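Local coordinates for leucyl-trna synthetase (PDB 5FOC), which probably charges tRNA(Leu) with leucine using ATP and clears mischarged tRNA, the present fragment being its editing domain, at residues K276-Y279 with C280-N284; Y266-L269 with E270-K274. The protein carries 2 engineered substitutions. One frame throughout, in Å; residues are numbered along the deposited sequence.

Contact 1: K276-Y279 with C280-N284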
ATOM      1  N   LYS A 276       6.574 -21.196   3.961  1.00 32.07           N
ATOM      2  CA  LYS A 276       5.117 -21.062   4.088  1.00 29.67           C
ATOM      3  C   LYS A 276       4.602 -21.546   5.447  1.00 31.64           C
ATOM      4  O   LYS A 276       3.702 -20.924   5.997  1.00 35.05           O
ATOM      5  CB  LYS A 276       4.366 -21.706   2.890  1.00 34.22           C
ATOM      6  CG  LYS A 276       4.646 -23.175   2.572  1.00 38.33           C
ATOM      7  CD  LYS A 276       4.103 -23.519   1.181  1.00 44.36           C
ATOM      8  CE  LYS A 276       4.061 -25.020   0.903  1.00 45.52           C
ATOM      9  NZ  LYS A 276       3.186 -25.308  -0.268  1.00 52.51           N
ATOM     10  N   ASN A 277       5.234 -22.567   6.034  1.00 40.05           N
ATOM     11  CA  ASN A 277       4.898 -22.986   7.405  1.00 42.30           C
ATOM     12  C   ASN A 277       5.154 -21.900   8.459  1.00 42.18           C
ATOM     13  O   ASN A 277       4.281 -21.655   9.299  1.00 49.12           O
ATOM     14  CB  ASN A 277       5.628 -24.280   7.784  1.00 46.76           C
ATOM     15  CG  ASN A 277       5.191 -25.478   6.945  1.00 51.28           C
ATOM     16  OD1 ASN A 277       4.054 -25.566   6.483  1.00 52.34           O
ATOM     17  ND2 ASN A 277       6.105 -26.405   6.746  1.00 56.72           N
ATOM     18  N   TYR A 278       6.318 -21.244   8.414  1.00 39.50           N
ATOM     19  CA  TYR A 278       6.579 -20.098   9.310  1.00 33.13           C
ATOM     20  C   TYR A 278       5.492 -19.021   9.164  1.00 30.95           C
ATOM     21  O   TYR A 278       4.924 -18.545  10.148  1.00 37.65           O
ATOM     22  CB  TYR A 278       7.989 -19.502   9.106  1.00 31.36           C
ATOM     23  CG  TYR A 278       8.234 -18.171   9.802  1.00 35.66           C
ATOM     24  CD1 TYR A 278       8.717 -18.120  11.124  1.00 38.58           C
ATOM     25  CD2 TYR A 278       8.028 -16.958   9.129  1.00 35.65           C
ATOM     26  CE1 TYR A 278       8.968 -16.905  11.752  1.00 37.98           C
ATOM     27  CE2 TYR A 278       8.275 -15.737   9.761  1.00 38.43           C
ATOM     28  CZ  TYR A 278       8.742 -15.717  11.069  1.00 37.72           C
ATOM     29  OH  TYR A 278       8.990 -14.497  11.681  1.00 43.68           O
ATOM     30  N   TYR A 279       5.193 -18.673   7.922  1.00 29.81           N
ATOM     31  CA  TYR A 279       4.314 -17.546   7.633  1.00 29.92           C
ATOM     32  C   TYR A 279       2.840 -17.816   7.935  1.00 30.98           C
ATOM     33  O   TYR A 279       2.152 -16.961   8.465  1.00 29.01           O
ATOM     34  CB  TYR A 279       4.530 -17.054   6.201  1.00 23.68           C
ATOM     35  CG  TYR A 279       5.793 -16.178   6.061  1.00 23.50           C
ATOM     36  CD1 TYR A 279       5.793 -14.847   6.454  1.00 27.66           C
ATOM     37  CD2 TYR A 279       6.976 -16.707   5.584  1.00 26.23           C
ATOM     38  CE1 TYR A 279       6.952 -14.062   6.356  1.00 26.57           C
ATOM     39  CE2 TYR A 279       8.125 -15.938   5.475  1.00 28.54           C
ATOM     40  CZ  TYR A 279       8.109 -14.613   5.873  1.00 27.77           C
ATOM     41  OH  TYR A 279       9.237 -13.826   5.732  1.00 30.62           O
ATOM     42  N   CYS A 280       2.365 -19.010   7.602  1.00 32.64           N
ATOM     43  CA  CYS A 280       0.971 -19.377   7.848  1.00 33.64           C
ATOM     44  C   CYS A 280       0.713 -19.683   9.341  1.00 39.00           C
ATOM     45  O   CYS A 280      -0.412 -19.500   9.837  1.00 38.44           O
ATOM     46  CB  CYS A 280       0.580 -20.539   6.923  1.00 39.01           C
ATOM     47  SG  CYS A 280       0.621 -20.087   5.144  1.00 39.69           S
ATOM     48  N   GLU A 281       1.764 -20.103  10.056  1.00 32.81           N
ATOM     49  CA  GLU A 281       1.730 -20.293  11.523  1.00 41.55           C
ATOM     50  C   GLU A 281       1.658 -18.931  12.203  1.00 37.11           C
ATOM     51  O   GLU A 281       0.810 -18.725  13.079  1.00 42.32           O
ATOM     52  CB  GLU A 281       2.971 -21.098  12.000  1.00 44.91           C
ATOM     53  CG  GLU A 281       3.382 -21.045  13.479  1.00 49.92           C
ATOM     54  CD  GLU A 281       2.474 -21.837  14.399  1.00 59.03           C
ATOM     55  OE1 GLU A 281       2.652 -23.083  14.557  1.00 54.73           O
ATOM     56  OE2 GLU A 281       1.594 -21.190  15.008  1.00 79.90           O
ATOM     57  N   LYS A 282       2.538 -18.010  11.788  1.00 35.41           N
ATOM     58  CA  LYS A 282       2.701 -16.715  12.464  1.00 36.49           C
ATOM     59  C   LYS A 282       1.573 -15.720  12.193  1.00 33.94           C
ATOM     60  O   LYS A 282       1.182 -14.978  13.093  1.00 34.48           O
ATOM     61  CB  LYS A 282       4.053 -16.072  12.071  1.00 35.99           C
ATOM     62  CG  LYS A 282       4.363 -14.758  12.783  1.00 38.97           C
ATOM     63  CD  LYS A 282       5.834 -14.402  12.656  1.00 46.85           C
ATOM     64  CE  LYS A 282       6.148 -12.998  13.161  1.00 52.41           C
ATOM     65  NZ  LYS A 282       5.983 -12.864  14.635  1.00 59.96           N
ATOM     66  N   TYR A 283       1.094 -15.679  10.946  1.00 29.95           N
ATOM     67  CA  TYR A 283       0.099 -14.690  10.505  1.00 28.08           C
ATOM     68  C   TYR A 283      -1.202 -15.326  10.075  1.00 31.15           C
ATOM     69  O   TYR A 283      -1.309 -16.563   9.923  1.00 36.43           O
ATOM     70  CB  TYR A 283       0.639 -13.895   9.324  1.00 25.03           C
ATOM     71  CG  TYR A 283       1.936 -13.137   9.604  1.00 24.96           C
ATOM     72  CD1 TYR A 283       1.918 -11.929  10.303  1.00 27.72           C
ATOM     73  CD2 TYR A 283       3.163 -13.631   9.170  1.00 24.62           C
ATOM     74  CE1 TYR A 283       3.101 -11.224  10.567  1.00 28.15           C
ATOM     75  CE2 TYR A 283       4.373 -12.922   9.422  1.00 23.33           C
ATOM     76  CZ  TYR A 283       4.321 -11.731  10.111  1.00 30.41           C
ATOM     77  OH  TYR A 283       5.468 -11.041  10.367  1.00 34.81           O
ATOM     78  N   ASN A 284      -2.202 -14.494   9.843  1.00 30.96           N
ATOM     79  CA  ASN A 284      -3.493 -15.009   9.364  1.00 34.33           C
ATOM     80  C   ASN A 284      -3.394 -15.212   7.852  1.00 30.82           C
ATOM     81  O   ASN A 284      -4.045 -14.478   7.065  1.00 35.03           O
ATOM     82  CB  ASN A 284      -4.630 -14.054   9.744  1.00 40.87           C
ATOM     83  CG  ASN A 284      -4.816 -13.915  11.254  1.00 46.30           C
ATOM     84  OD1 ASN A 284      -4.999 -12.801  11.762  1.00 52.75           O
ATOM     85  ND2 ASN A 284      -4.768 -15.030  11.980  1.00 48.94           N
TER
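Cys280 N gives its hydrogen to Lys276 O at 2.8 Å, with an N-H...O angle of 163°. The next three backbone bonds repeat the i to i+4 step, Glu281 to Asn277, Lys282 to Tyr278 and Tyr283 to Tyr279. The one between Glu281 N and Asn277 O is longer, at 3.1 Å, and more bent. Together they make up the short helix 276-282 of the editing domain, and Tyr283, the first residue to leave helical backbone angles, still supplies its N-H to the last turn. Cys280 also leans on the first carbonyl: its SG sits beside the backbone N, chi1 -64°, and lies 3.3 Å from Lys276 O.

Two i to i+4 side-chain pairs run along the helix. On the exposed flank Lys282 lies alongside the ring of Tyr278, both pointing the same way, and its CD comes 3.3 Å from Tyr278 OH. The lysine stays extended as far as CE and turns only at its last torsion. On the buried flank Tyr279 and Tyr283 are likewise side by side, with Tyr279 CD1 3.8 Å from Tyr283 CE2. Neighbours in sequence fill in between these pairs: Tyr278 CD2 stands 3.6 Å above the centre of the Tyr279 ring, and Lys282 CG rests over a face of Tyr283, nearer its rim. Both buried tyrosines press on Pro242 of strand 238-242, while Tyr283 also reaches Pro143 and Val224.

Contact 2: Y266-L269 with E270-K274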
ATOM      1  N   TYR A 266       9.828 -10.022  -5.950  1.00 20.65           N
ATOM      2  CA  TYR A 266      10.024 -11.435  -6.252  1.00 20.48           C
ATOM      3  C   TYR A 266      10.667 -12.175  -5.083  1.00 19.81           C
ATOM      4  O   TYR A 266      10.235 -13.285  -4.682  1.00 23.84           O
ATOM      5  CB  TYR A 266      10.885 -11.618  -7.504  1.00 21.97           C
ATOM      6  CG  TYR A 266      10.949 -13.052  -7.912  1.00 21.86           C
ATOM      7  CD1 TYR A 266       9.962 -13.579  -8.731  1.00 21.30           C
ATOM      8  CD2 TYR A 266      11.925 -13.912  -7.423  1.00 26.67           C
ATOM      9  CE1 TYR A 266       9.959 -14.945  -9.066  1.00 26.86           C
ATOM     10  CE2 TYR A 266      11.927 -15.274  -7.749  1.00 30.60           C
ATOM     11  CZ  TYR A 266      10.943 -15.785  -8.580  1.00 27.92           C
ATOM     12  OH  TYR A 266      10.924 -17.118  -8.925  1.00 31.61           O
ATOM     13  N   ALA A 267      11.755 -11.585  -4.566  1.00 23.21           N
ATOM     14  CA  ALA A 267      12.519 -12.177  -3.477  1.00 21.26           C
ATOM     15  C   ALA A 267      11.667 -12.425  -2.243  1.00 21.41           C
ATOM     16  O   ALA A 267      11.759 -13.490  -1.621  1.00 24.32           O
ATOM     17  CB  ALA A 267      13.688 -11.285  -3.103  1.00 22.03           C
ATOM     18  N   CYS A 268      10.858 -11.446  -1.895  1.00 21.07           N
ATOM     19  CA  CYS A 268      10.059 -11.497  -0.669  1.00 19.61           C
ATOM     20  C   CYS A 268       8.948 -12.567  -0.812  1.00 20.37           C
ATOM     21  O   CYS A 268       8.722 -13.390   0.103  1.00 24.55           O
ATOM     22  CB  CYS A 268       9.461 -10.142  -0.359  1.00 23.25           C
ATOM     23  SG  CYS A 268       8.473 -10.076   1.124  1.00 24.37           S
ATOM     24  N   LEU A 269       8.286 -12.530  -1.961  1.00 20.80           N
ATOM     25  CA  LEU A 269       7.251 -13.522  -2.242  1.00 21.57           C
ATOM     26  C   LEU A 269       7.844 -14.939  -2.249  1.00 22.64           C
ATOM     27  O   LEU A 269       7.249 -15.864  -1.656  1.00 23.80           O
ATOM     28  CB  LEU A 269       6.494 -13.171  -3.534  1.00 20.13           C
ATOM     29  CG  LEU A 269       5.371 -14.152  -3.945  1.00 20.08           C
ATOM     30  CD1 LEU A 269       4.333 -14.372  -2.825  1.00 23.06           C
ATOM     31  CD2 LEU A 269       4.731 -13.646  -5.246  1.00 24.48           C
ATOM     32  N   GLU A 270       9.004 -15.120  -2.857  1.00 24.48           N
ATOM     33  CA  GLU A 270       9.710 -16.397  -2.864  1.00 25.42           C
ATOM     34  C   GLU A 270      10.075 -16.887  -1.450  1.00 21.60           C
ATOM     35  O   GLU A 270       9.942 -18.057  -1.176  1.00 29.43           O
ATOM     36  CB  GLU A 270      10.936 -16.318  -3.781  1.00 30.74           C
ATOM     37  CG  GLU A 270      11.828 -17.548  -3.824  1.00 36.54           C
ATOM     38  CD  GLU A 270      11.280 -18.727  -4.611  1.00 43.46           C
ATOM     39  OE1 GLU A 270      10.123 -18.693  -5.090  1.00 45.25           O
ATOM     40  OE2 GLU A 270      12.041 -19.717  -4.742  1.00 56.41           O
ATOM     41  N   ASP A 271      10.504 -15.987  -0.550  1.00 25.68           N
ATOM     42  CA  ASP A 271      10.833 -16.361   0.839  1.00 24.70           C
ATOM     43  C   ASP A 271       9.568 -16.789   1.573  1.00 23.55           C
ATOM     44  O   ASP A 271       9.557 -17.771   2.320  1.00 27.56           O
ATOM     45  CB  ASP A 271      11.519 -15.201   1.589  1.00 25.43           C
ATOM     46  CG  ASP A 271      13.007 -15.113   1.315  1.00 27.71           C
ATOM     47  OD1 ASP A 271      13.608 -15.997   0.706  1.00 33.02           O
ATOM     48  OD2 ASP A 271      13.603 -14.073   1.663  1.00 31.50           O
ATOM     49  N   ILE A 272       8.479 -16.062   1.344  1.00 23.41           N
ATOM     50  CA  ILE A 272       7.195 -16.422   1.960  1.00 20.98           C
ATOM     51  C   ILE A 272       6.735 -17.793   1.526  1.00 22.43           C
ATOM     52  O   ILE A 272       6.317 -18.630   2.357  1.00 28.46           O
ATOM     53  CB  ILE A 272       6.131 -15.336   1.697  1.00 21.90           C
ATOM     54  CG1 ILE A 272       6.527 -14.053   2.449  1.00 22.30           C
ATOM     55  CG2 ILE A 272       4.751 -15.761   2.179  1.00 21.38           C
ATOM     56  CD1 ILE A 272       5.733 -12.833   2.091  1.00 23.12           C
ATOM     57  N   ARG A 273       6.817 -18.047   0.229  1.00 24.67           N
ATOM     58  CA  ARG A 273       6.436 -19.327  -0.346  1.00 28.54           C
ATOM     59  C   ARG A 273       7.308 -20.443   0.204  1.00 27.54           C
ATOM     60  O   ARG A 273       6.814 -21.458   0.677  1.00 30.12           O
ATOM     61  CB  ARG A 273       6.529 -19.293  -1.860  1.00 30.87           C
ATOM     62  CG  ARG A 273       5.412 -18.475  -2.479  1.00 28.64           C
ATOM     63  CD  ARG A 273       5.560 -18.360  -3.971  1.00 27.42           C
ATOM     64  NE  ARG A 273       4.358 -17.799  -4.544  1.00 27.63           N
ATOM     65  CZ  ARG A 273       4.226 -17.296  -5.771  1.00 28.06           C
ATOM     66  NH1 ARG A 273       5.250 -17.202  -6.599  1.00 31.63           N
ATOM     67  NH2 ARG A 273       3.045 -16.826  -6.164  1.00 28.45           N
ATOM     68  N   LYS A 274       8.608 -20.240   0.181  1.00 34.22           N
ATOM     69  CA  LYS A 274       9.575 -21.217   0.677  1.00 34.34           C
ATOM     70  C   LYS A 274       9.390 -21.553   2.161  1.00 32.37           C
ATOM     71  O   LYS A 274       9.598 -22.677   2.563  1.00 39.59           O
ATOM     72  CB  LYS A 274      10.967 -20.615   0.446  1.00 34.85           C
ATOM     73  CG  LYS A 274      12.160 -21.450   0.836  1.00 44.64           C
ATOM     74  CD  LYS A 274      13.459 -20.701   0.539  1.00 51.03           C
ATOM     75  CE  LYS A 274      13.665 -20.393  -0.944  1.00 45.02           C
ATOM     76  NZ  LYS A 274      15.015 -19.785  -1.126  1.00 42.38           N
TER
HETATM   77  O   HOH W   1      14.175 -14.846  -1.675  1.00 28.80           O
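Arg273 reaches back one turn of helix to lie against Leu269. Its CB starts 3.5 Å from Leu269 O, and CG, set beside the backbone N and anti to the carbonyl carbon (chi1 -73°), comes closer to that same oxygen, at 3.3 Å. CD moves off from it as the chain runs on extended to NE, which meets both CG and CD1 of the leucine. CZ then lies 3.7 Å from Leu269 CD2, and NH1 and NH2 have the same methyl as their nearest neighbour across the contact. That methyl sits over one face of the guanidinium, toward its rim, so the flat group is backed by hydrocarbon while two of its nitrogens bond elsewhere: NE to Leu290 O, and NH2, weakly, to Asn292 O.

The same two residues are joined through the backbone, Arg273 N to Leu269 O at 2.9 Å. One residue back, Ile272 hydrogen-bonds to Cys268 in the same manner, and its CD1 lies 4.0 Å from Cys268 SG. On another flank a water donates to Ala267 O at 2.8 Å and, weakly, to Asp271 OD1, bridging the Asp271 carboxylate to a carbonyl that already accepts the Asp271 N-H. The other carboxylate oxygen, OD2, is held by Tyr320 N. Tyr266 meets the ring of Tyr312 from helix 307-314, whereas Leu269 and Ile272 both pack on Leu241 of strand 238-242. Such i to i+4 pairing is that of a regular alpha-helix, here helix 263-274, packed against strands 138-141 and 238-242 of the sheet and against helix 307-314 in the synthetase's editing domain.

Overall arrangement
Contact 2 comes first along the chain, within helix 263-274, and contact 1 follows in helix 276-282, the next helix. Their centres are 13 Å apart, on the same side of the chain's centre. At the junction the ring of Tyr279 folds back on the preceding helix, CD2 lying 3.6 Å from Ile272 CA. Both helices rest on strand 238-242 of the large mixed sheet, contact 2 through Leu241 and contact 1 through Pro242, and both touch Leu290 and Tyr320 in the loops. Contact 2 is the more buried, contact 1 being partly open. Consecutive helices thus line one flank of the editing domain's sheet.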